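Side-chain contacts in cytosolic phospholipase A2 delta (Homo sapiens, PDB 5IZ5), which hydrolyses glycerophospholipids at the sn-2 position in a calcium-dependent manner, with a preference for linoleic acid there: residues K482-F487 with S659-F664; W531-S536 with A652-N657. The protein carries 3 engineered substitutions. All coordinates share one frame; numbering follows the deposited sequence.

Contact 1: residues K482-F487 with S659-F664; sequences KEWVEF and SSPSMF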
loop_
_atom_site.group_PDB
_atom_site.type_symbol
_atom_site.label_atom_id
_atom_site.label_comp_id
_atom_site.label_asym_id
_atom_site.label_seq_id
_atom_site.Cartn_x
_atom_site.Cartn_y
_atom_site.Cartn_z
ATOM N N LYS B 482 7.934 -0.253 -6.743
ATOM C CA LYS B 482 6.543 0.129 -6.511
ATOM C C LYS B 482 5.645 -1.093 -6.463
ATOM O O LYS B 482 5.710 -1.948 -7.334
ATOM C CB LYS B 482 6.076 1.095 -7.611
ATOM C CG LYS B 482 6.277 0.580 -9.020
ATOM C CD LYS B 482 5.869 1.646 -10.016
ATOM C CE LYS B 482 5.385 1.056 -11.333
ATOM N NZ LYS B 482 4.300 1.896 -11.918
ATOM N N GLU B 483 4.813 -1.147 -5.428
ATOM C CA GLU B 483 3.929 -2.272 -5.131
ATOM C C GLU B 483 2.494 -1.785 -5.007
ATOM O O GLU B 483 2.215 -0.826 -4.283
ATOM C CB GLU B 483 4.356 -2.938 -3.820
ATOM C CG GLU B 483 5.807 -3.387 -3.835
ATOM C CD GLU B 483 6.298 -3.864 -2.484
ATOM O OE1 GLU B 483 6.932 -4.932 -2.444
ATOM O OE2 GLU B 483 6.064 -3.169 -1.470
ATOM N N TRP B 484 1.584 -2.453 -5.706
ATOM C CA TRP B 484 0.181 -2.058 -5.681
ATOM C C TRP B 484 -0.463 -2.498 -4.371
ATOM O O TRP B 484 -0.356 -3.663 -3.980
ATOM C CB TRP B 484 -0.577 -2.633 -6.883
ATOM C CG TRP B 484 -0.107 -2.052 -8.190
ATOM C CD1 TRP B 484 0.801 -2.595 -9.048
ATOM C CD2 TRP B 484 -0.505 -0.802 -8.765
ATOM N NE1 TRP B 484 0.989 -1.761 -10.126
ATOM C CE2 TRP B 484 0.198 -0.652 -9.978
ATOM C CE3 TRP B 484 -1.386 0.205 -8.372
ATOM C CZ2 TRP B 484 0.043 0.471 -10.807
ATOM C CZ3 TRP B 484 -1.544 1.322 -9.195
ATOM C CH2 TRP B 484 -0.835 1.444 -10.401
ATOM N N VAL B 485 -1.091 -1.544 -3.693
ATOM C CA VAL B 485 -1.884 -1.804 -2.508
ATOM C C VAL B 485 -3.344 -1.467 -2.817
ATOM O O VAL B 485 -3.714 -0.319 -3.070
ATOM C CB VAL B 485 -1.400 -0.995 -1.288
ATOM C CG1 VAL B 485 -2.291 -1.273 -0.088
ATOM C CG2 VAL B 485 0.047 -1.339 -0.959
ATOM N N GLU B 486 -4.171 -2.495 -2.763
ATOM C CA GLU B 486 -5.588 -2.383 -3.083
ATOM C C GLU B 486 -6.420 -2.198 -1.819
ATOM O O GLU B 486 -6.170 -2.880 -0.819
ATOM C CB GLU B 486 -5.992 -3.660 -3.810
ATOM C CG GLU B 486 -7.478 -3.908 -3.927
ATOM C CD GLU B 486 -7.739 -5.213 -4.648
ATOM O OE1 GLU B 486 -7.623 -5.223 -5.893
ATOM O OE2 GLU B 486 -8.040 -6.223 -3.965
ATOM N N PHE B 487 -7.402 -1.293 -1.875
ATOM C CA PHE B 487 -8.350 -1.075 -0.777
ATOM C C PHE B 487 -9.772 -1.421 -1.219
ATOM O O PHE B 487 -10.223 -0.980 -2.284
ATOM C CB PHE B 487 -8.369 0.396 -0.336
ATOM C CG PHE B 487 -7.081 0.880 0.269
ATOM C CD1 PHE B 487 -7.027 1.246 1.606
ATOM C CD2 PHE B 487 -5.923 0.987 -0.500
ATOM C CE1 PHE B 487 -5.844 1.707 2.170
ATOM C CE2 PHE B 487 -4.732 1.448 0.058
ATOM C CZ PHE B 487 -4.693 1.806 1.393
ATOM N N SER B 659 -6.373 2.510 -12.857
ATOM C CA SER B 659 -6.844 1.707 -11.730
ATOM C C SER B 659 -6.959 0.229 -12.116
ATOM O O SER B 659 -7.571 -0.555 -11.401
ATOM C CB SER B 659 -8.177 2.255 -11.202
ATOM O OG SER B 659 -9.204 2.156 -12.161
ATOM N N SER B 660 -6.312 -0.148 -13.219
ATOM C CA SER B 660 -6.460 -1.477 -13.816
ATOM C C SER B 660 -5.925 -2.678 -13.025
ATOM O O SER B 660 -6.470 -3.775 -13.145
ATOM C CB SER B 660 -5.831 -1.487 -15.216
ATOM O OG SER B 660 -4.445 -1.208 -15.160
ATOM N N PRO B 661 -4.868 -2.494 -12.218
ATOM C CA PRO B 661 -4.343 -3.658 -11.483
ATOM C C PRO B 661 -5.388 -4.440 -10.665
ATOM O O PRO B 661 -5.307 -5.667 -10.563
ATOM C CB PRO B 661 -3.289 -3.043 -10.562
ATOM C CG PRO B 661 -2.851 -1.824 -11.287
ATOM C CD PRO B 661 -4.079 -1.277 -11.949
ATOM N N SER B 662 -6.357 -3.735 -10.100
ATOM C CA SER B 662 -7.442 -4.376 -9.353
ATOM C C SER B 662 -8.342 -5.237 -10.250
ATOM O O SER B 662 -8.949 -6.202 -9.771
ATOM C CB SER B 662 -8.275 -3.316 -8.619
ATOM O OG SER B 662 -7.657 -2.967 -7.381
ATOM N N MET B 663 -8.429 -4.885 -11.536
ATOM C CA MET B 663 -9.170 -5.689 -12.513
ATOM C C MET B 663 -8.466 -7.006 -12.864
ATOM O O MET B 663 -9.075 -7.857 -13.499
ATOM C CB MET B 663 -9.456 -4.881 -13.791
ATOM C CG MET B 663 -10.344 -3.654 -13.587
ATOM S SD MET B 663 -11.925 -4.071 -12.824
ATOM C CE MET B 663 -12.724 -2.476 -12.675
ATOM N N PHE B 664 -7.212 -7.188 -12.434
ATOM C CA PHE B 664 -6.457 -8.418 -12.729
ATOM C C PHE B 664 -5.992 -9.221 -11.520
ATOM O O PHE B 664 -5.160 -10.117 -11.653
ATOM C CB PHE B 664 -5.262 -8.088 -13.623
ATOM C CG PHE B 664 -5.665 -7.547 -14.948
ATOM C CD1 PHE B 664 -6.043 -8.408 -15.958
ATOM C CD2 PHE B 664 -5.719 -6.179 -15.172
ATOM C CE1 PHE B 664 -6.441 -7.916 -17.182
ATOM C CE2 PHE B 664 -6.118 -5.680 -16.394
ATOM C CZ PHE B 664 -6.482 -6.554 -17.402
#

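Contact 2: residues W531-S536 with A652-N657; sequences WSNIFS and AAYFIN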
loop_
_atom_site.group_PDB
_atom_site.type_symbol
_atom_site.label_atom_id
_atom_site.label_comp_id
_atom_site.label_asym_id
_atom_site.label_seq_id
_atom_site.Cartn_x
_atom_site.Cartn_y
_atom_site.Cartn_z
ATOM N N TRP B 531 -4.980 8.360 -1.380
ATOM C CA TRP B 531 -5.339 8.018 -2.756
ATOM C C TRP B 531 -5.072 9.166 -3.728
ATOM O O TRP B 531 -4.729 8.931 -4.884
ATOM C CB TRP B 531 -6.812 7.597 -2.835
ATOM C CG TRP B 531 -7.121 6.366 -2.023
ATOM C CD1 TRP B 531 -6.283 5.317 -1.767
ATOM C CD2 TRP B 531 -8.360 6.050 -1.392
ATOM N NE1 TRP B 531 -6.917 4.373 -1.010
ATOM C CE2 TRP B 531 -8.197 4.797 -0.763
ATOM C CE3 TRP B 531 -9.593 6.710 -1.285
ATOM C CZ2 TRP B 531 -9.222 4.186 -0.046
ATOM C CZ3 TRP B 531 -10.607 6.105 -0.562
ATOM C CH2 TRP B 531 -10.416 4.854 0.043
ATOM N N SER B 532 -5.251 10.393 -3.254
ATOM C CA SER B 532 -5.061 11.581 -4.068
ATOM C C SER B 532 -3.892 12.445 -3.578
ATOM O O SER B 532 -3.926 13.672 -3.752
ATOM C CB SER B 532 -6.360 12.400 -4.104
ATOM O OG SER B 532 -6.713 12.899 -2.824
ATOM N N ASN B 533 -2.871 11.825 -2.969
ATOM C CA ASN B 533 -1.742 12.608 -2.415
ATOM C C ASN B 533 -0.762 13.221 -3.427
ATOM O O ASN B 533 0.235 13.830 -3.042
ATOM C CB ASN B 533 -1.002 11.892 -1.259
ATOM C CG ASN B 533 -0.155 10.706 -1.693
ATOM O OD1 ASN B 533 0.102 10.478 -2.872
ATOM N ND2 ASN B 533 0.297 9.932 -0.702
ATOM N N ILE B 534 -1.063 13.102 -4.719
ATOM C CA ILE B 534 -0.410 13.956 -5.715
ATOM C C ILE B 534 -0.576 15.422 -5.284
ATOM O O ILE B 534 0.300 16.252 -5.507
ATOM C CB ILE B 534 -0.961 13.735 -7.150
ATOM C CG1 ILE B 534 -0.072 14.424 -8.189
ATOM C CG2 ILE B 534 -2.395 14.241 -7.278
ATOM C CD1 ILE B 534 1.219 13.683 -8.464
ATOM N N PHE B 535 -1.691 15.720 -4.623
ATOM C CA PHE B 535 -1.944 17.075 -4.144
ATOM C C PHE B 535 -1.024 17.515 -3.004
ATOM O O PHE B 535 -0.827 18.714 -2.820
ATOM C CB PHE B 535 -3.401 17.265 -3.733
ATOM C CG PHE B 535 -4.352 17.368 -4.890
ATOM C CD1 PHE B 535 -4.810 18.598 -5.362
ATOM C CD2 PHE B 535 -4.792 16.222 -5.507
ATOM C CE1 PHE B 535 -5.687 18.659 -6.436
ATOM C CE2 PHE B 535 -5.659 16.272 -6.579
ATOM C CZ PHE B 535 -6.110 17.493 -7.048
ATOM N N SER B 536 -0.482 16.565 -2.240
ATOM C CA SER B 536 0.556 16.855 -1.250
ATOM C C SER B 536 1.795 17.404 -1.931
ATOM O O SER B 536 2.425 18.328 -1.431
ATOM C CB SER B 536 0.941 15.609 -0.444
ATOM O OG SER B 536 -0.179 15.090 0.239
ATOM N N ALA B 652 -1.380 6.711 -7.249
ATOM C CA ALA B 652 -0.971 6.042 -8.510
ATOM C C ALA B 652 -0.545 7.029 -9.601
ATOM O O ALA B 652 0.291 6.709 -10.448
ATOM C CB ALA B 652 -2.090 5.156 -9.037
ATOM N N ALA B 653 -1.121 8.227 -9.568
ATOM C CA ALA B 653 -0.778 9.288 -10.513
ATOM C C ALA B 653 0.708 9.701 -10.500
ATOM O O ALA B 653 1.153 10.367 -11.426
ATOM C CB ALA B 653 -1.669 10.501 -10.274
ATOM N N TYR B 654 1.467 9.331 -9.466
ATOM C CA TYR B 654 2.930 9.539 -9.472
ATOM C C TYR B 654 3.663 8.653 -10.482
ATOM O O TYR B 654 4.791 8.956 -10.876
ATOM C CB TYR B 654 3.549 9.267 -8.098
ATOM C CG TYR B 654 3.361 10.362 -7.077
ATOM C CD1 TYR B 654 2.203 10.442 -6.328
ATOM C CD2 TYR B 654 4.353 11.310 -6.847
ATOM C CE1 TYR B 654 2.030 11.436 -5.382
ATOM C CE2 TYR B 654 4.188 12.311 -5.901
ATOM C CZ TYR B 654 3.022 12.368 -5.166
ATOM O OH TYR B 654 2.824 13.358 -4.220
ATOM N N PHE B 655 3.039 7.539 -10.856
ATOM C CA PHE B 655 3.657 6.564 -11.755
ATOM C C PHE B 655 2.825 6.293 -13.007
ATOM O O PHE B 655 3.272 6.593 -14.108
ATOM C CB PHE B 655 3.953 5.264 -11.012
ATOM C CG PHE B 655 5.042 5.403 -9.986
ATOM C CD1 PHE B 655 4.773 5.987 -8.759
ATOM C CD2 PHE B 655 6.339 4.962 -10.251
ATOM C CE1 PHE B 655 5.766 6.127 -7.804
ATOM C CE2 PHE B 655 7.337 5.095 -9.297
ATOM C CZ PHE B 655 7.050 5.678 -8.073
ATOM N N ILE B 656 1.634 5.712 -12.840
ATOM C CA ILE B 656 0.772 5.355 -13.982
ATOM C C ILE B 656 -0.699 5.623 -13.710
ATOM O O ILE B 656 -1.251 5.128 -12.722
ATOM C CB ILE B 656 0.867 3.861 -14.354
ATOM C CG1 ILE B 656 2.317 3.457 -14.638
ATOM C CG2 ILE B 656 -0.010 3.587 -15.572
ATOM C CD1 ILE B 656 2.514 1.982 -14.936
ATOM N N ASN B 657 -1.345 6.319 -14.645
ATOM C CA ASN B 657 -2.684 6.855 -14.436
ATOM C C ASN B 657 -3.794 5.851 -14.748
ATOM O O ASN B 657 -4.682 6.130 -15.563
ATOM C CB ASN B 657 -2.857 8.128 -15.272
ATOM C CG ASN B 657 -4.107 8.910 -14.914
ATOM O OD1 ASN B 657 -4.601 8.850 -13.787
ATOM N ND2 ASN B 657 -4.623 9.661 -15.878
HETATM O O HOH W 1 -4.223 6.605 -6.180
#

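Contact 1: residues K482-F487 with S659-F664
Pro-661 sits on the indole of Trp-484, and two residues along the strand from Trp-484, Glu-486 meets Ser-662. Strand 482-487 belongs to the mixed central sheet of the patatin-like catalytic domain, where it runs antiparallel to strand 463-471; residues 660-663 form a helix-like turn in the loop leading toward strand 672-676. The proline end of the contact is the tight one. Pro-661 CG stands 3.5 Å from the centroid of the six-membered ring of Trp-484 and 11° off its normal, a CH-pi contact over the face, while Pro-661 CB leans on the inner rim near Trp-484 CD2, 4.0 Å away. In Trp-484, chi1 -66° and chi2 97° together turn one face of the indole to Pro-661 CG, and NE1 bonds to Tyr-693 OH. The second pair is looser, a polar contact with little else touching. The partly exposed Lys-482, before Trp-484, does not touch 659-664. The side chain of Glu-486, extended beyond CG, carries its carboxylate to the turn, where Arg-668 forms a salt bridge with OE1 and Arg-665 with OE2, a setting that would be expected to keep the group ionised; Arg-668 also reaches Ser-662 O. The pair itself meets through a single direct hydrogen bond: Ser-662 OG donates to Glu-486 OE1 at 2.7 Å, on the anti lone pair, turned away from OE2.

Contact 2: residues W531-S536 with A652-N657
Tyr-654 lies against Asn-533 and Ile-534, and following 531-536 in order brings out how one aromatic side chain can fasten the start of a helix. At Trp-531, where one helix is ending, the meeting is indirect: a water lies 2.7 Å from the carbonyl O of Trp-531 and accepts a bond from Ala-652 N. Past Ser-532, the first residue to leave that helix, Asn-533 stands at the N-cap position of helix 534-543, yet its amide makes no capping bond. Held in the crowded position between backbone N and carbonyl carbon, it turns instead to the residues just before 652-657: OD1 accepts from Asp-651 N, and ND2 donates to Leu-649 O. That amide stands almost perpendicular to the phenol ring, 87° between planes, with Asn-533 OD1 3.3 Å from Tyr-654 CE1.

Asp-651 is probably the proton acceptor, as in related enzymes, partnering the nucleophile Ser-365 in the Ser-Asp dyad of this patatin-like fold. Asn-533 holds its backbone N, consistent with a second-shell role, and Asp-651 OD1 takes a bond from Ala-653 N in the 3-10 turn.

Ile-534 follows, about 4 Å from Ser-365 between nearest side-chain atoms. Its CG1 is anti to the backbone N (chi1 -168°), and together with the second torsion this brings Ile-534 CD1 over the centre of the Tyr-654 ring, 3.8 Å from the centroid. Tyr-654 OH donates to Asn-533 O at 2.9 Å, 38° out of the carbonyl plane. Ser-536 N reaches Asn-533 O as well, from the opposite face of that plane. Replacing the tyrosine by an alanine would probably leave the Ile-534 methyl without its aromatic seat and Asn-533 O with Ser-536 N but no hydroxyl donor.

From the N terminus, strand 482-487 comes first and waits for its partner until 659-664, so contact 1 closes a loop of 171 intervening residues. Contact 2 is nested wholly inside it: 531-536 pairs with 652-657, only a residue short of the second half of contact 1. One loop, running from strand 649-650 toward strand 672-676, therefore supplies both second halves, tied first to the start of helix 534-543 and then to the central sheet. The two contacts also touch each other, Trp-484 CZ3 lying 3.9 Å from Ala-652 CB, Phe-487 CD2 3.6 Å from Trp-531 NE1, and Lys-482 packing on Phe-655 and Ile-656.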